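Local coordinates for putative periplasmic protein (Wolinella succinogenes, PDB 3KN3) that binds glutathione and is probably the periplasmic substrate-binding component of an ABC-type transport system, at residues G75-P80 / G220-I225; L67-K72 / S204-N209; Q96-M101 / K108-E113; I149-G154 / I159-E164. All coordinates share one frame; numbering follows the deposited sequence.

Contact 1. Residues G75-P80 / G220-I225. With ACY (acetic acid), chain F.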
loop_
_atom_site.group_PDB
_atom_site.type_symbol
_atom_site.label_atom_id
_atom_site.label_comp_id
_atom_site.label_asym_id
_atom_site.label_seq_id
_atom_site.Cartn_x
_atom_site.Cartn_y
_atom_site.Cartn_z
ATOM N N GLY A 75 6.358 -17.158 8.621
ATOM C CA GLY A 75 5.219 -16.470 9.198
ATOM C C GLY A 75 3.937 -17.266 9.075
ATOM O O GLY A 75 3.783 -18.080 8.164
ATOM N N ILE A 76 3.016 -17.037 10.002
ATOM C CA ILE A 76 1.688 -17.635 9.936
ATOM C C ILE A 76 0.651 -16.555 10.181
ATOM O O ILE A 76 0.992 -15.443 10.581
ATOM C CB ILE A 76 1.508 -18.723 10.989
ATOM C CG1 ILE A 76 1.641 -18.141 12.395
ATOM C CG2 ILE A 76 2.517 -19.850 10.792
ATOM C CD1 ILE A 76 1.447 -19.186 13.500
ATOM N N ASP A 77 -0.610 -16.883 9.914
ATOM C CA ASP A 77 -1.750 -16.016 10.230
ATOM C C ASP A 77 -1.722 -14.692 9.482
ATOM O O ASP A 77 -2.147 -13.657 9.998
ATOM C CB ASP A 77 -1.853 -15.787 11.738
ATOM C CG ASP A 77 -2.075 -17.077 12.505
ATOM O OD1 ASP A 77 -1.742 -17.126 13.708
ATOM O OD2 ASP A 77 -2.569 -18.052 11.903
ATOM N N ARG A 78 -1.228 -14.745 8.252
ATOM C CA ARG A 78 -1.187 -13.579 7.376
ATOM C C ARG A 78 -2.555 -12.885 7.356
ATOM O O ARG A 78 -3.576 -13.509 7.098
ATOM C CB ARG A 78 -0.708 -14.013 5.982
ATOM C CG ARG A 78 -1.298 -13.260 4.814
ATOM C CD ARG A 78 -0.532 -11.994 4.489
ATOM N NE ARG A 78 -0.147 -11.951 3.081
ATOM C CZ ARG A 78 -0.911 -11.463 2.110
ATOM N NH1 ARG A 78 -2.116 -10.973 2.380
ATOM N NH2 ARG A 78 -0.468 -11.469 0.865
ATOM N N THR A 79 -2.557 -11.591 7.652
ATOM C CA THR A 79 -3.775 -10.839 7.922
ATOM C C THR A 79 -3.664 -9.429 7.328
ATOM O O THR A 79 -2.866 -8.622 7.789
ATOM C CB THR A 79 -3.997 -10.728 9.460
ATOM O OG1 THR A 79 -4.280 -12.022 10.013
ATOM C CG2 THR A 79 -5.120 -9.747 9.806
ATOM N N PRO A 80 -4.458 -9.124 6.286
ATOM C CA PRO A 80 -4.349 -7.810 5.642
ATOM C C PRO A 80 -5.036 -6.676 6.394
ATOM O O PRO A 80 -6.104 -6.865 6.978
ATOM C CB PRO A 80 -5.043 -8.023 4.295
ATOM C CG PRO A 80 -5.069 -9.504 4.100
ATOM C CD PRO A 80 -5.254 -10.056 5.475
ATOM N N GLY A 220 0.726 -12.924 22.407
ATOM C CA GLY A 220 0.640 -11.505 22.148
ATOM C C GLY A 220 0.358 -11.234 20.680
ATOM O O GLY A 220 -0.433 -10.360 20.348
ATOM N N ALA A 221 1.002 -11.992 19.800
ATOM C CA ALA A 221 0.808 -11.820 18.365
ATOM C C ALA A 221 -0.628 -12.134 17.936
ATOM O O ALA A 221 -1.274 -11.348 17.229
ATOM C CB ALA A 221 1.813 -12.680 17.585
ATOM N N LYS A 222 -1.132 -13.288 18.364
ATOM C CA LYS A 222 -2.485 -13.685 18.004
ATOM C C LYS A 222 -3.535 -12.705 18.569
ATOM O O LYS A 222 -4.544 -12.396 17.923
ATOM C CB LYS A 222 -2.750 -15.123 18.458
ATOM C CG LYS A 222 -4.181 -15.565 18.358
ATOM C CD LYS A 222 -4.548 -16.089 16.978
ATOM C CE LYS A 222 -6.016 -16.550 16.957
ATOM N NZ LYS A 222 -6.450 -17.167 18.269
ATOM N N GLN A 223 -3.283 -12.193 19.766
ATOM C CA GLN A 223 -4.201 -11.228 20.356
ATOM C C GLN A 223 -4.303 -9.962 19.505
ATOM O O GLN A 223 -5.392 -9.472 19.211
ATOM C CB GLN A 223 -3.765 -10.877 21.770
ATOM C CG GLN A 223 -4.687 -9.909 22.473
ATOM C CD GLN A 223 -4.127 -9.456 23.819
ATOM O OE1 GLN A 223 -3.904 -10.274 24.710
ATOM N NE2 GLN A 223 -3.881 -8.152 23.958
ATOM N N PHE A 224 -3.158 -9.439 19.099
ATOM C CA PHE A 224 -3.140 -8.252 18.269
ATOM C C PHE A 224 -3.838 -8.488 16.939
ATOM O O PHE A 224 -4.595 -7.649 16.462
ATOM C CB PHE A 224 -1.705 -7.826 18.022
ATOM C CG PHE A 224 -1.587 -6.642 17.137
ATOM C CD1 PHE A 224 -2.089 -5.419 17.538
ATOM C CD2 PHE A 224 -0.971 -6.743 15.909
ATOM C CE1 PHE A 224 -1.974 -4.312 16.725
ATOM C CE2 PHE A 224 -0.851 -5.640 15.092
ATOM C CZ PHE A 224 -1.354 -4.424 15.499
ATOM N N ILE A 225 -3.576 -9.639 16.340
ATOM C CA ILE A 225 -4.189 -9.974 15.066
ATOM C C ILE A 225 -5.706 -10.112 15.207
ATOM O O ILE A 225 -6.459 -9.641 14.360
ATOM C CB ILE A 225 -3.564 -11.261 14.465
ATOM C CG1 ILE A 225 -2.186 -10.961 13.875
ATOM C CG2 ILE A 225 -4.475 -11.881 13.424
ATOM C CD1 ILE A 225 -1.440 -12.206 13.460
HETATM C C ACY F . -4.779 -9.568 0.063
HETATM O O ACY F . -6.018 -9.553 0.275
HETATM O OXT ACY F . -4.112 -10.610 -0.128
HETATM C CH3 ACY F . -4.033 -8.265 0.042
#

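Contact 2. Residues L67-K72 / S204-N209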
loop_
_atom_site.group_PDB
_atom_site.type_symbol
_atom_site.label_atom_id
_atom_site.label_comp_id
_atom_site.label_asym_id
_atom_site.label_seq_id
_atom_site.Cartn_x
_atom_site.Cartn_y
_atom_site.Cartn_z
ATOM N N LEU A 67 3.970 -14.017 0.656
ATOM C CA LEU A 67 3.519 -15.371 0.348
ATOM C C LEU A 67 4.659 -16.399 0.422
ATOM O O LEU A 67 4.483 -17.487 0.960
ATOM C CB LEU A 67 2.804 -15.400 -1.004
ATOM C CG LEU A 67 1.632 -14.415 -1.112
ATOM C CD1 LEU A 67 0.557 -14.953 -2.051
ATOM C CD2 LEU A 67 1.015 -14.091 0.253
ATOM N N GLU A 68 5.820 -16.037 -0.112
ATOM C CA GLU A 68 7.041 -16.820 0.065
ATOM C C GLU A 68 7.250 -17.123 1.531
ATOM O O GLU A 68 7.504 -18.264 1.924
ATOM C CB GLU A 68 8.240 -15.995 -0.380
ATOM C CG GLU A 68 8.198 -15.563 -1.801
ATOM C CD GLU A 68 9.052 -16.448 -2.649
ATOM O OE1 GLU A 68 8.994 -16.311 -3.890
ATOM O OE2 GLU A 68 9.782 -17.282 -2.063
ATOM N N TYR A 69 7.175 -16.056 2.321
ATOM C CA TYR A 69 7.424 -16.089 3.746
ATOM C C TYR A 69 6.573 -17.152 4.426
ATOM O O TYR A 69 7.099 -18.017 5.122
ATOM C CB TYR A 69 7.102 -14.717 4.331
ATOM C CG TYR A 69 7.773 -14.393 5.643
ATOM C CD1 TYR A 69 9.153 -14.267 5.722
ATOM C CD2 TYR A 69 7.022 -14.167 6.795
ATOM C CE1 TYR A 69 9.771 -13.945 6.903
ATOM C CE2 TYR A 69 7.624 -13.850 7.979
ATOM C CZ TYR A 69 9.006 -13.739 8.033
ATOM O OH TYR A 69 9.631 -13.415 9.213
ATOM N N VAL A 70 5.259 -17.077 4.220
ATOM C CA VAL A 70 4.319 -18.051 4.781
ATOM C C VAL A 70 4.697 -19.459 4.367
ATOM O O VAL A 70 4.791 -20.378 5.181
ATOM C CB VAL A 70 2.905 -17.795 4.254
ATOM C CG1 VAL A 70 1.931 -18.834 4.808
ATOM C CG2 VAL A 70 2.476 -16.390 4.588
ATOM N N GLU A 71 4.903 -19.606 3.071
ATOM C CA GLU A 71 5.351 -20.848 2.474
ATOM C C GLU A 71 6.582 -21.466 3.147
ATOM O O GLU A 71 6.568 -22.643 3.520
ATOM C CB GLU A 71 5.664 -20.581 1.015
ATOM C CG GLU A 71 6.085 -21.788 0.273
ATOM C CD GLU A 71 5.308 -21.920 -0.993
ATOM O OE1 GLU A 71 5.200 -23.055 -1.492
ATOM O OE2 GLU A 71 4.785 -20.888 -1.469
ATOM N N LYS A 72 7.645 -20.666 3.273
ATOM C CA LYS A 72 8.911 -21.102 3.862
ATOM C C LYS A 72 8.718 -21.564 5.308
ATOM O O LYS A 72 9.552 -22.287 5.857
ATOM C CB LYS A 72 9.932 -19.952 3.822
ATOM C CG LYS A 72 11.214 -20.213 3.009
ATOM C CD LYS A 72 11.121 -19.663 1.584
ATOM C CE LYS A 72 11.663 -18.247 1.477
ATOM N NZ LYS A 72 13.134 -18.212 1.693
ATOM N N SER A 204 0.268 -6.211 5.324
ATOM C CA SER A 204 0.046 -7.506 5.946
ATOM C C SER A 204 0.763 -7.668 7.270
ATOM O O SER A 204 1.952 -7.376 7.370
ATOM C CB SER A 204 0.510 -8.616 5.014
ATOM O OG SER A 204 -0.250 -8.619 3.830
ATOM N N ILE A 205 0.030 -8.145 8.276
ATOM C CA ILE A 205 0.608 -8.537 9.548
ATOM C C ILE A 205 0.740 -10.034 9.514
ATOM O O ILE A 205 -0.187 -10.723 9.109
ATOM C CB ILE A 205 -0.305 -8.182 10.725
ATOM C CG1 ILE A 205 -0.630 -6.698 10.715
ATOM C CG2 ILE A 205 0.357 -8.527 12.060
ATOM C CD1 ILE A 205 -1.685 -6.331 11.708
HETATM N N MSE A 206 1.897 -10.542 9.911
HETATM C CA MSE A 206 2.061 -11.976 10.108
HETATM C C MSE A 206 2.724 -12.228 11.451
HETATM O O MSE A 206 3.592 -11.462 11.880
HETATM C CB MSE A 206 2.909 -12.600 9.003
HETATM C CG MSE A 206 2.265 -12.545 7.632
HETATM SE SE MSE A 206 3.548 -12.939 6.205
HETATM C CE MSE A 206 2.344 -13.072 4.690
ATOM N N ALA A 207 2.314 -13.305 12.101
ATOM C CA ALA A 207 2.917 -13.716 13.350
ATOM C C ALA A 207 4.155 -14.523 13.074
ATOM O O ALA A 207 4.241 -15.257 12.095
ATOM C CB ALA A 207 1.948 -14.528 14.183
ATOM N N VAL A 208 5.126 -14.371 13.955
ATOM C CA VAL A 208 6.305 -15.185 13.889
ATOM C C VAL A 208 5.911 -16.610 14.278
ATOM O O VAL A 208 5.255 -16.830 15.290
ATOM C CB VAL A 208 7.438 -14.577 14.780
ATOM C CG1 VAL A 208 8.403 -15.641 15.265
ATOM C CG2 VAL A 208 8.167 -13.497 14.004
ATOM N N ASN A 209 6.293 -17.573 13.452
ATOM C CA ASN A 209 5.966 -18.968 13.705
ATOM C C ASN A 209 6.528 -19.494 15.021
ATOM O O ASN A 209 7.736 -19.629 15.165
ATOM C CB ASN A 209 6.481 -19.832 12.563
ATOM C CG ASN A 209 5.940 -21.241 12.620
ATOM O OD1 ASN A 209 5.294 -21.628 13.596
ATOM N ND2 ASN A 209 6.198 -22.018 11.573
#

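Contact 3. Residues Q96-M101 / K108-E113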
loop_
_atom_site.group_PDB
_atom_site.type_symbol
_atom_site.label_atom_id
_atom_site.label_comp_id
_atom_site.label_asym_id
_atom_site.label_seq_id
_atom_site.Cartn_x
_atom_site.Cartn_y
_atom_site.Cartn_z
ATOM N N GLN A 96 -14.602 14.209 -15.759
ATOM C CA GLN A 96 -15.783 13.882 -16.556
ATOM C C GLN A 96 -15.568 12.666 -17.446
ATOM O O GLN A 96 -16.444 11.818 -17.571
ATOM C CB GLN A 96 -16.213 15.077 -17.409
ATOM C CG GLN A 96 -16.924 16.136 -16.619
ATOM C CD GLN A 96 -17.913 15.529 -15.649
ATOM O OE1 GLN A 96 -17.742 15.629 -14.435
ATOM N NE2 GLN A 96 -18.937 14.867 -16.180
ATOM N N LYS A 97 -14.386 12.578 -18.039
ATOM C CA LYS A 97 -14.050 11.513 -18.983
ATOM C C LYS A 97 -14.344 10.078 -18.513
ATOM O O LYS A 97 -14.761 9.236 -19.315
ATOM C CB LYS A 97 -12.575 11.626 -19.376
ATOM C CG LYS A 97 -12.209 10.837 -20.614
ATOM C CD LYS A 97 -10.739 11.026 -20.934
ATOM C CE LYS A 97 -10.430 10.652 -22.371
ATOM N NZ LYS A 97 -11.081 11.570 -23.342
ATOM N N PHE A 98 -14.113 9.812 -17.225
ATOM C CA PHE A 98 -14.197 8.463 -16.673
ATOM C C PHE A 98 -15.371 8.251 -15.723
ATOM O O PHE A 98 -15.518 7.170 -15.151
ATOM C CB PHE A 98 -12.902 8.103 -15.944
ATOM C CG PHE A 98 -11.684 8.126 -16.826
ATOM C CD1 PHE A 98 -10.565 8.880 -16.474
ATOM C CD2 PHE A 98 -11.654 7.404 -18.012
ATOM C CE1 PHE A 98 -9.435 8.902 -17.292
ATOM C CE2 PHE A 98 -10.526 7.427 -18.832
ATOM C CZ PHE A 98 -9.416 8.173 -18.469
ATOM N N THR A 99 -16.218 9.260 -15.554
ATOM C CA THR A 99 -17.293 9.138 -14.571
ATOM C C THR A 99 -18.131 7.860 -14.783
ATOM O O THR A 99 -18.524 7.527 -15.906
ATOM C CB THR A 99 -18.200 10.380 -14.534
ATOM O OG1 THR A 99 -18.777 10.574 -15.823
ATOM C CG2 THR A 99 -17.395 11.616 -14.163
ATOM N N GLY A 100 -18.372 7.135 -13.692
ATOM C CA GLY A 100 -19.137 5.908 -13.762
ATOM C C GLY A 100 -18.323 4.692 -14.166
ATOM O O GLY A 100 -18.811 3.577 -14.092
HETATM N N MSE A 101 -17.076 4.889 -14.584
HETATM C CA MSE A 101 -16.310 3.762 -15.108
HETATM C C MSE A 101 -15.501 2.978 -14.081
HETATM O O MSE A 101 -15.086 3.506 -13.056
HETATM C CB MSE A 101 -15.416 4.216 -16.237
HETATM C CG MSE A 101 -16.176 4.651 -17.463
HETATM SE SE MSE A 101 -14.885 5.094 -18.880
HETATM C CE MSE A 101 -16.050 6.126 -20.065
ATOM N N LYS A 108 -8.764 0.735 -20.623
ATOM C CA LYS A 108 -9.090 0.437 -22.021
ATOM C C LYS A 108 -9.266 1.719 -22.820
ATOM O O LYS A 108 -8.811 1.816 -23.956
ATOM C CB LYS A 108 -10.368 -0.402 -22.114
ATOM C CG LYS A 108 -10.114 -1.892 -22.280
ATOM C CD LYS A 108 -11.073 -2.748 -21.450
ATOM C CE LYS A 108 -10.668 -4.226 -21.481
ATOM N NZ LYS A 108 -11.161 -4.995 -20.291
ATOM N N LEU A 109 -9.937 2.697 -22.216
ATOM C CA LEU A 109 -10.190 3.965 -22.871
ATOM C C LEU A 109 -8.886 4.721 -23.088
ATOM O O LEU A 109 -8.663 5.311 -24.135
ATOM C CB LEU A 109 -11.145 4.818 -22.032
ATOM C CG LEU A 109 -11.613 6.102 -22.731
ATOM C CD1 LEU A 109 -12.191 5.765 -24.104
ATOM C CD2 LEU A 109 -12.631 6.865 -21.874
ATOM N N ILE A 110 -8.045 4.710 -22.066
ATOM C CA ILE A 110 -6.733 5.319 -22.115
ATOM C C ILE A 110 -5.936 4.749 -23.281
ATOM O O ILE A 110 -5.338 5.488 -24.059
ATOM C CB ILE A 110 -5.980 5.097 -20.785
ATOM C CG1 ILE A 110 -6.526 6.035 -19.712
ATOM C CG2 ILE A 110 -4.503 5.325 -20.951
ATOM C CD1 ILE A 110 -6.121 5.661 -18.298
ATOM N N GLU A 111 -5.954 3.431 -23.416
ATOM C CA GLU A 111 -5.277 2.800 -24.532
ATOM C C GLU A 111 -5.883 3.210 -25.871
ATOM O O GLU A 111 -5.176 3.664 -26.775
ATOM C CB GLU A 111 -5.313 1.287 -24.389
ATOM C CG GLU A 111 -4.445 0.592 -25.398
ATOM C CD GLU A 111 -4.507 -0.901 -25.267
ATOM O OE1 GLU A 111 -5.623 -1.415 -25.030
ATOM O OE2 GLU A 111 -3.448 -1.558 -25.400
ATOM N N LYS A 112 -7.195 3.041 -25.990
ATOM C CA LYS A 112 -7.919 3.397 -27.208
ATOM C C LYS A 112 -7.611 4.827 -27.662
ATOM O O LYS A 112 -7.204 5.054 -28.801
ATOM C CB LYS A 112 -9.433 3.183 -27.019
ATOM C CG LYS A 112 -10.303 3.586 -28.213
ATOM C CD LYS A 112 -11.632 2.815 -28.234
ATOM C CE LYS A 112 -12.848 3.713 -27.992
ATOM N NZ LYS A 112 -13.308 4.427 -29.217
ATOM N N GLU A 113 -7.788 5.791 -26.769
ATOM C CA GLU A 113 -7.545 7.182 -27.130
ATOM C C GLU A 113 -6.068 7.553 -27.046
ATOM O O GLU A 113 -5.680 8.658 -27.412
ATOM C CB GLU A 113 -8.396 8.114 -26.267
ATOM C CG GLU A 113 -9.885 7.882 -26.443
ATOM C CD GLU A 113 -10.715 8.918 -25.734
ATOM O OE1 GLU A 113 -10.120 9.772 -25.050
ATOM O OE2 GLU A 113 -11.956 8.884 -25.857
#

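Contact 4. Residues I149-G154 / I159-E164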
loop_
_atom_site.group_PDB
_atom_site.type_symbol
_atom_site.label_atom_id
_atom_site.label_comp_id
_atom_site.label_asym_id
_atom_site.label_seq_id
_atom_site.Cartn_x
_atom_site.Cartn_y
_atom_site.Cartn_z
ATOM N N ILE A 149 4.659 6.009 -20.687
ATOM C CA ILE A 149 5.978 6.500 -20.326
ATOM C C ILE A 149 6.418 5.990 -18.931
ATOM O O ILE A 149 5.648 6.033 -17.967
ATOM C CB ILE A 149 6.028 8.057 -20.407
ATOM C CG1 ILE A 149 6.247 8.506 -21.848
ATOM C CG2 ILE A 149 7.167 8.640 -19.564
ATOM C CD1 ILE A 149 5.140 8.107 -22.789
ATOM N N GLU A 150 7.652 5.491 -18.850
ATOM C CA GLU A 150 8.266 5.078 -17.587
ATOM C C GLU A 150 9.267 6.141 -17.120
ATOM O O GLU A 150 10.302 6.347 -17.742
ATOM C CB GLU A 150 8.953 3.718 -17.741
ATOM C CG GLU A 150 8.337 2.840 -18.836
ATOM C CD GLU A 150 8.339 1.355 -18.495
ATOM O OE1 GLU A 150 8.621 0.531 -19.395
ATOM O OE2 GLU A 150 8.058 1.010 -17.329
ATOM N N ALA A 151 8.935 6.820 -16.030
ATOM C CA ALA A 151 9.751 7.903 -15.485
ATOM C C ALA A 151 11.035 7.439 -14.784
ATOM O O ALA A 151 12.080 8.080 -14.897
ATOM C CB ALA A 151 8.924 8.738 -14.524
ATOM N N GLY A 152 10.951 6.336 -14.047
ATOM C CA GLY A 152 12.050 5.906 -13.200
ATOM C C GLY A 152 12.329 6.982 -12.163
ATOM O O GLY A 152 13.433 7.525 -12.092
ATOM N N GLN A 153 11.315 7.303 -11.366
ATOM C CA GLN A 153 11.421 8.388 -10.406
ATOM C C GLN A 153 10.572 8.083 -9.194
ATOM O O GLN A 153 9.686 7.215 -9.242
ATOM C CB GLN A 153 10.921 9.703 -11.013
ATOM C CG GLN A 153 11.688 10.219 -12.214
ATOM C CD GLN A 153 12.785 11.180 -11.823
ATOM O OE1 GLN A 153 13.546 10.917 -10.898
ATOM N NE2 GLN A 153 12.872 12.304 -12.525
ATOM N N GLY A 154 10.835 8.817 -8.114
ATOM C CA GLY A 154 10.007 8.752 -6.925
ATOM C C GLY A 154 8.596 9.184 -7.260
ATOM O O GLY A 154 8.376 9.884 -8.246
ATOM N N ILE A 159 4.502 12.335 -10.541
ATOM C CA ILE A 159 3.297 13.157 -10.583
ATOM C C ILE A 159 3.581 14.459 -11.342
ATOM O O ILE A 159 2.778 14.922 -12.153
ATOM C CB ILE A 159 2.762 13.479 -9.175
ATOM C CG1 ILE A 159 2.340 12.196 -8.454
ATOM C CG2 ILE A 159 1.588 14.424 -9.263
ATOM C CD1 ILE A 159 1.670 12.431 -7.133
ATOM N N ASN A 160 4.734 15.052 -11.088
ATOM C CA ASN A 160 5.069 16.286 -11.792
ATOM C C ASN A 160 5.262 16.068 -13.289
ATOM O O ASN A 160 4.879 16.910 -14.105
ATOM C CB ASN A 160 6.282 16.973 -11.164
ATOM C CG ASN A 160 5.961 17.572 -9.800
ATOM O OD1 ASN A 160 4.896 18.178 -9.608
ATOM N ND2 ASN A 160 6.877 17.399 -8.845
ATOM N N ILE A 161 5.841 14.931 -13.648
ATOM C CA ILE A 161 5.984 14.602 -15.051
ATOM C C ILE A 161 4.612 14.442 -15.690
ATOM O O ILE A 161 4.388 14.968 -16.780
ATOM C CB ILE A 161 6.814 13.337 -15.240
ATOM C CG1 ILE A 161 8.289 13.620 -14.932
ATOM C CG2 ILE A 161 6.675 12.818 -16.644
ATOM C CD1 ILE A 161 9.095 12.354 -14.693
ATOM N N ALA A 162 3.695 13.732 -15.017
ATOM C CA ALA A 162 2.348 13.543 -15.563
ATOM C C ALA A 162 1.676 14.889 -15.781
ATOM O O ALA A 162 1.014 15.113 -16.792
ATOM C CB ALA A 162 1.462 12.626 -14.656
ATOM N N GLU A 163 1.845 15.780 -14.818
ATOM C CA GLU A 163 1.268 17.110 -14.906
ATOM C C GLU A 163 1.915 17.867 -16.074
ATOM O O GLU A 163 1.232 18.519 -16.865
ATOM C CB GLU A 163 1.465 17.846 -13.576
ATOM C CG GLU A 163 0.633 19.104 -13.399
ATOM C CD GLU A 163 1.212 20.330 -14.111
ATOM O OE1 GLU A 163 2.454 20.511 -14.113
ATOM O OE2 GLU A 163 0.403 21.119 -14.654
ATOM N N GLU A 164 3.234 17.756 -16.190
ATOM C CA GLU A 164 3.969 18.450 -17.244
ATOM C C GLU A 164 3.481 18.035 -18.622
ATOM O O GLU A 164 3.292 18.879 -19.493
ATOM C CB GLU A 164 5.475 18.204 -17.118
ATOM C CG GLU A 164 6.201 19.276 -16.314
ATOM C CD GLU A 164 7.220 18.711 -15.314
ATOM O OE1 GLU A 164 8.130 17.946 -15.722
ATOM O OE2 GLU A 164 7.115 19.057 -14.114
#

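Contact 1. Residues G75-P80 / G220-I225
The guanidinium group of R78 has OXT of an acetic acid molecule, probably from the crystallisation liquor, at its edge and near its plane. NH1 of R78 donates to OXT over 3.2 Å with an N-H...O angle of 158°, while CG of P80 lies in the guanidinium plane, also at an edge. The R78 side chain leaves on the far side from helix 218-229, bent at chi2 and chi3, and its NE forms a salt bridge with E66. A leucine at R78 would probably leave the E66 carboxylate without this ionic mate and the acetic acid without its NH1 donor. The side chain of D77 starts out toward the helix; its OD1 is hydrogen-bonded to Y218 OH and lies 4.4 Å from CD of K222, whose ammonium group does not reach it. I225 carries most of the packing. With CG1 beside the backbone N (chi1 -76°), CG2 falls anti to that N and comes within 3.4 Å of the hydroxyl OG1 of T79; CD1 of I225 sits 4.0 Å from CB of D77. T79 OG1 in turn donates to the carbonyl O of D77 at 2.7 Å, from 37° out of the carbonyl plane. Two short consecutive strands with a corner between them, both hydrogen-bonded to strand 202-208, with helix 218-229 against T79 and helix 63-72 against R78, belong to an alpha/beta lobe of the periplasmic binding protein fold.

Contact 2. Residues L67-K72 / S204-N209
M206, a selenomethionine on strand 204-208, pushes its end between Y69 and V70 of helix 67-72, and this is where the contact is tight. Its methyl CE lies 3.3 Å from CG2 of V70, a close approach for two carbons, and the two side chains cross at about a right angle. The selenium lies 3.7 Å from CD2 of Y69 and 5.0 Å from the centroid of that ring, 72° off the ring normal: an oblique Met-aromatic contact, the two side chains lying alongside one another and pointing opposite ways. The reach comes from a straight chain. CG of M206 is anti to the carbonyl carbon (chi1 -65°) and everything beyond it is extended, carrying CE to the helix; the axes of the short helix and strand segments approach to 10.7 Å and run at 19° to each other.

Away from this point the fit slackens. L67 comes no nearer than its backbone N, 4.5 Å from CE of M206; it is an exposed residue, though its side chain also touches R78, and V70 is partly exposed. On the inner side Y69 is buried, with its OH satisfied by the carbonyl O of L47 and its ring resting on V58. R78 also touches the M206 side chain, so the methionine is held by more than the helix.

With no polar group of one segment bonded to the other, helix and strand are joined by dispersion between methyl groups, a polarisable selenium and an aromatic ring; the sulfur of native methionine would presumably behave alike.

Contact 3. Residues Q96-M101 / K108-E113
K97 and E113 extend to meet each other across the contact. NZ of K97 forms a salt bridge with OE1 of E113 at 2.7 Å, although the hydrogen bond within it is weak and the position of OE1 is doubtful. CG of K97, anti to the backbone N (chi1 -164°), sits 4.2 Å above one face of the F98 ring, offset toward the rim. Were K97 replaced by alanine, the E113 carboxylate would probably lose its cationic mate and that ring face the cover given by CG.

Several backbone polar atoms find partners nearby. The carbonyl O of Q96 accepts from both N and OG1 of T99, the latter at 3.2 Å, and both donors reach it from the same face of its plane. A type II beta turn from F98 to M101, with G100 at positive phi, is closed by M101 N bonding to F98 O at 2.8 Å. This turn leads from helix 93-98 toward helix 103-113, and the two pack beside the five-stranded sheet of one lobe, where F98 and I110 both touch L168.

On helix 103-113, NZ of K108 donates to the carbonyl O of A137, and OE2 of E111 is in a salt bridge with K140. The apolar filling is made by L109, whose CD2 lies 3.7 Å from CE2 of F98 and 3.9 Å from CE of M101. CZ of F98 meets CG1 of I110 at 3.8 Å, their side chains crossing at about a right angle.

Contact 4. Residues I149-G154 / I159-E164
A strand-turn-helix unit at the edge of the five-stranded sheet sets this contact: strand 148-150 runs into a turn, and the chain then folds back as helix 155-164. I161 does the work from the helix side. Its CD1 comes within 3.6 Å of CB of A151, and the same methyl lies 4.2 Å from CG of Q153, so one carbon is shared by two residues of the turn. CG1 of I161 is anti to the carbonyl carbon, beside the backbone N (chi1 -72°), and with chi2 extended it delivers CD1 to the turn. The Q153 chain crosses that of I161 at about a right angle and is bent at chi2; its aliphatic CG is the part that nears the isoleucine.

None of the three touching residues is fully buried, and the contact is a small apolar patch near the surface. Beneath it lies strand 117-119, whose V118 is touched by A151 and I161 alike. T158, one helical turn before I161, also touches A151 and Q153.

The turn itself is held by backbone bonds from A151 to S119 and from Q153 to R120. G152 takes a positive phi there, and G154 occupies the N-cap position of the helix. The carbonyl O of Q153 also accepts from NE of R120, a glutathione-binding residue, which suggests that the turn contributes to positioning its guanidinium group. Continuing into strand 168-172, which is parallel to 117-119, the unit forms a beta-alpha-beta crossover that passes over strand 117-119, an arrangement typical of the alpha/beta lobes of periplasmic binding proteins.

Overall arrangement
Contacts 1 and 2 belong to one lobe and contacts 3 and 4 to the other, on opposite sides of the chain's centre; between the pairs, centres lie 34 to 40 Å apart. Contacts 1 and 2, with centres 9 Å apart, meet where strands 75-76 and 78-82 pair with strand 202-208: T79 N approaches I205 O at 2.9 Å, a probable hydrogen bond, and R78 packs on L67 and M206. The centres of contacts 3 and 4 are 20 Å apart without touching. Residues that bind glutathione, absent from this model, come from both lobes, consistent with a site between them. The side chains of Q153 in contact 4 and R120 are about 6 Å apart, those of Y69 in contact 2 and T43 about 8 Å. Contact 3 is remote.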